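Local coordinates for ABC-type transport system, sugar-family extracellular solute-binding protein (PDB 6HNI) that binds tyrosine, probably as the substrate-binding lipoprotein of an ABC importer, and also has adhesive properties, at residues V214-L219 against I239-G244. The protein carries 1 engineered substitution. Residues are numbered along the deposited sequence; the frame is centred on the assembly and turned at random.
Sequences VPTDNL and IAAESG. With TYR (tyrosine), chain B.
Thr216 and Glu242 touch each other, CG2 to CG, and share the ring of the bound tyrosine. Thr216 lies over one ring face: CB sits almost above the centre, and CG2 sits over the side of ligand CE2, 3.8 Å away. Asn218 approaches obliquely past the CD1 edge from the other side of the ring plane; its OD1 is 3.3 Å from ligand CD1. Glu242 meets the hydroxyl end, with its carboxylate turned nearly perpendicular to the ring. The ligand OH donates to Glu242 OE2 in a very short bond of 2.5 Å. The glutamate chain bends at chi2 (91°), which carries the carboxylate between the ligand hydroxyl and the start of the next helix. OE1 caps the helix that follows, accepting from Gly244 N from above the carboxylate plane, and this bond ties down the group that reads the phenol.

Before the loops, Val214 pairs with Ala240 as parallel beta strands. Val214 N donates to Ile239 O at 2.8 Å, and Ala241 N donates to Val214 O at 2.9 Å. Strand 238-240 is the outermost strand of this lobe's four-stranded sheet. The ligand-binding loops leave the C-terminal ends of both strands, as is usual in two-lobed periplasmic-type binding proteins. Ala241 CB packs against Thr216 CG2 at 3.6 Å, where the two loops leave the sheet.

Thr216 has chi1 at 65°, which lifts OG1 to the amino end of the ligand while CG2 stays on Ala241. OG1 accepts from the ligand N and is also hydrogen-bonded to Gln172. The Asn218 amide uses both ends: ND2 donates to the ligand O at 2.9 Å, and OD1 is hydrogen-bonded to His34.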
loop_
_atom_site.group_PDB
_atom_site.type_symbol
_atom_site.label_atom_id
_atom_site.label_comp_id
_atom_site.label_asym_id
_atom_site.label_seq_id
_atom_site.Cartn_x
_atom_site.Cartn_y
_atom_site.Cartn_z
ATOM N N VAL A 214 -7.849 8.420 -2.527
ATOM C CA VAL A 214 -7.621 7.287 -1.633
ATOM C C VAL A 214 -6.117 7.062 -1.493
ATOM O O VAL A 214 -5.471 6.534 -2.436
ATOM C CB VAL A 214 -8.375 6.056 -2.102
ATOM C CG1 VAL A 214 -8.099 4.853 -1.197
ATOM C CG2 VAL A 214 -9.884 6.335 -2.191
ATOM N N PRO A 215 -5.549 7.425 -0.363
ATOM C CA PRO A 215 -4.126 7.115 -0.121
ATOM C C PRO A 215 -3.954 5.607 0.059
ATOM O O PRO A 215 -4.883 4.832 0.020
ATOM C CB PRO A 215 -3.806 7.857 1.185
ATOM C CG PRO A 215 -5.083 8.320 1.729
ATOM C CD PRO A 215 -6.216 7.921 0.869
ATOM N N THR A 216 -2.671 5.213 0.191
ATOM C CA THR A 216 -2.373 3.814 0.535
ATOM C C THR A 216 -2.584 3.522 2.026
ATOM O O THR A 216 -1.679 3.453 2.828
ATOM C CB THR A 216 -0.960 3.375 0.034
ATOM O OG1 THR A 216 0.043 4.082 0.689
ATOM C CG2 THR A 216 -0.903 3.522 -1.477
ATOM N N ASP A 217 -3.897 3.554 2.373
ATOM C CA ASP A 217 -4.442 3.297 3.659
ATOM C C ASP A 217 -5.087 1.901 3.664
ATOM O O ASP A 217 -5.913 1.581 2.825
ATOM C CB ASP A 217 -5.572 4.351 3.894
ATOM C CG ASP A 217 -6.192 4.225 5.263
ATOM O OD1 ASP A 217 -7.109 3.397 5.482
ATOM O OD2 ASP A 217 -5.745 4.985 6.140
ATOM N N ASN A 218 -4.589 1.031 4.577
ATOM C CA ASN A 218 -5.025 -0.329 4.610
ATOM C C ASN A 218 -6.498 -0.523 4.933
ATOM O O ASN A 218 -7.139 -1.360 4.378
ATOM C CB ASN A 218 -4.158 -1.154 5.575
ATOM C CG ASN A 218 -2.712 -1.294 5.102
ATOM O OD1 ASN A 218 -2.438 -2.039 4.130
ATOM N ND2 ASN A 218 -1.818 -0.589 5.748
ATOM N N LEU A 219 -6.991 0.331 5.839
ATOM C CA LEU A 219 -8.416 0.259 6.237
ATOM C C LEU A 219 -9.338 0.607 5.061
ATOM O O LEU A 219 -10.245 -0.155 4.729
ATOM C CB LEU A 219 -8.624 1.141 7.453
ATOM C CG LEU A 219 -10.028 1.011 8.044
ATOM C CD1 LEU A 219 -10.261 -0.365 8.619
ATOM C CD2 LEU A 219 -10.214 2.086 9.106
ATOM N N ILE A 239 -10.060 8.844 -7.155
ATOM C CA ILE A 239 -8.662 8.604 -7.603
ATOM C C ILE A 239 -7.990 7.916 -6.453
ATOM O O ILE A 239 -7.886 8.420 -5.351
ATOM C CB ILE A 239 -7.964 9.931 -7.923
ATOM C CG1 ILE A 239 -8.669 10.695 -9.042
ATOM C CG2 ILE A 239 -6.508 9.680 -8.255
ATOM C CD1 ILE A 239 -8.959 9.934 -10.288
ATOM N N ALA A 240 -7.381 6.750 -6.761
ATOM C CA ALA A 240 -6.602 6.032 -5.750
ATOM C C ALA A 240 -5.119 6.146 -6.040
ATOM O O ALA A 240 -4.716 6.349 -7.204
ATOM C CB ALA A 240 -6.987 4.566 -5.718
ATOM N N ALA A 241 -4.324 5.950 -5.008
ATOM C CA ALA A 241 -2.851 5.979 -5.134
ATOM C C ALA A 241 -2.268 4.808 -5.920
ATOM O O ALA A 241 -1.179 4.971 -6.461
ATOM C CB ALA A 241 -2.230 6.032 -3.767
ATOM N N GLU A 242 -2.979 3.700 -6.002
ATOM C CA GLU A 242 -2.505 2.499 -6.714
ATOM C C GLU A 242 -3.646 1.697 -7.236
ATOM O O GLU A 242 -4.814 2.084 -7.018
ATOM C CB GLU A 242 -1.547 1.690 -5.837
ATOM C CG GLU A 242 -2.107 1.154 -4.531
ATOM C CD GLU A 242 -2.710 -0.241 -4.603
ATOM O OE1 GLU A 242 -2.476 -0.981 -5.608
ATOM O OE2 GLU A 242 -3.416 -0.637 -3.629
ATOM N N SER A 243 -3.375 0.661 -8.011
ATOM C CA SER A 243 -4.384 0.027 -8.821
ATOM C C SER A 243 -5.313 -0.935 -8.085
ATOM O O SER A 243 -6.375 -1.236 -8.607
ATOM C CB SER A 243 -3.787 -0.629 -10.044
ATOM O OG SER A 243 -3.025 -1.781 -9.726
ATOM N N GLY A 244 -4.936 -1.425 -6.898
ATOM C CA GLY A 244 -5.802 -2.333 -6.166
ATOM C C GLY A 244 -7.199 -1.732 -5.969
ATOM O O GLY A 244 -8.217 -2.353 -6.282
HETATM N N TYR B . 1.254 1.808 2.117
HETATM C CA TYR B . 0.545 0.940 3.074
HETATM C C TYR B . 1.370 0.805 4.344
HETATM O O TYR B . 1.007 -0.006 5.188
HETATM C CB TYR B . 0.073 -0.386 2.444
HETATM C CG TYR B . -0.959 -0.187 1.384
HETATM C CD1 TYR B . -2.250 0.302 1.742
HETATM C CD2 TYR B . -0.728 -0.379 0.055
HETATM C CE1 TYR B . -3.180 0.568 0.770
HETATM C CE2 TYR B . -1.654 -0.120 -0.932
HETATM C CZ TYR B . -2.924 0.379 -0.561
HETATM O OH TYR B . -3.863 0.655 -1.536
HETATM O OXT TYR B . 2.301 1.556 4.550
#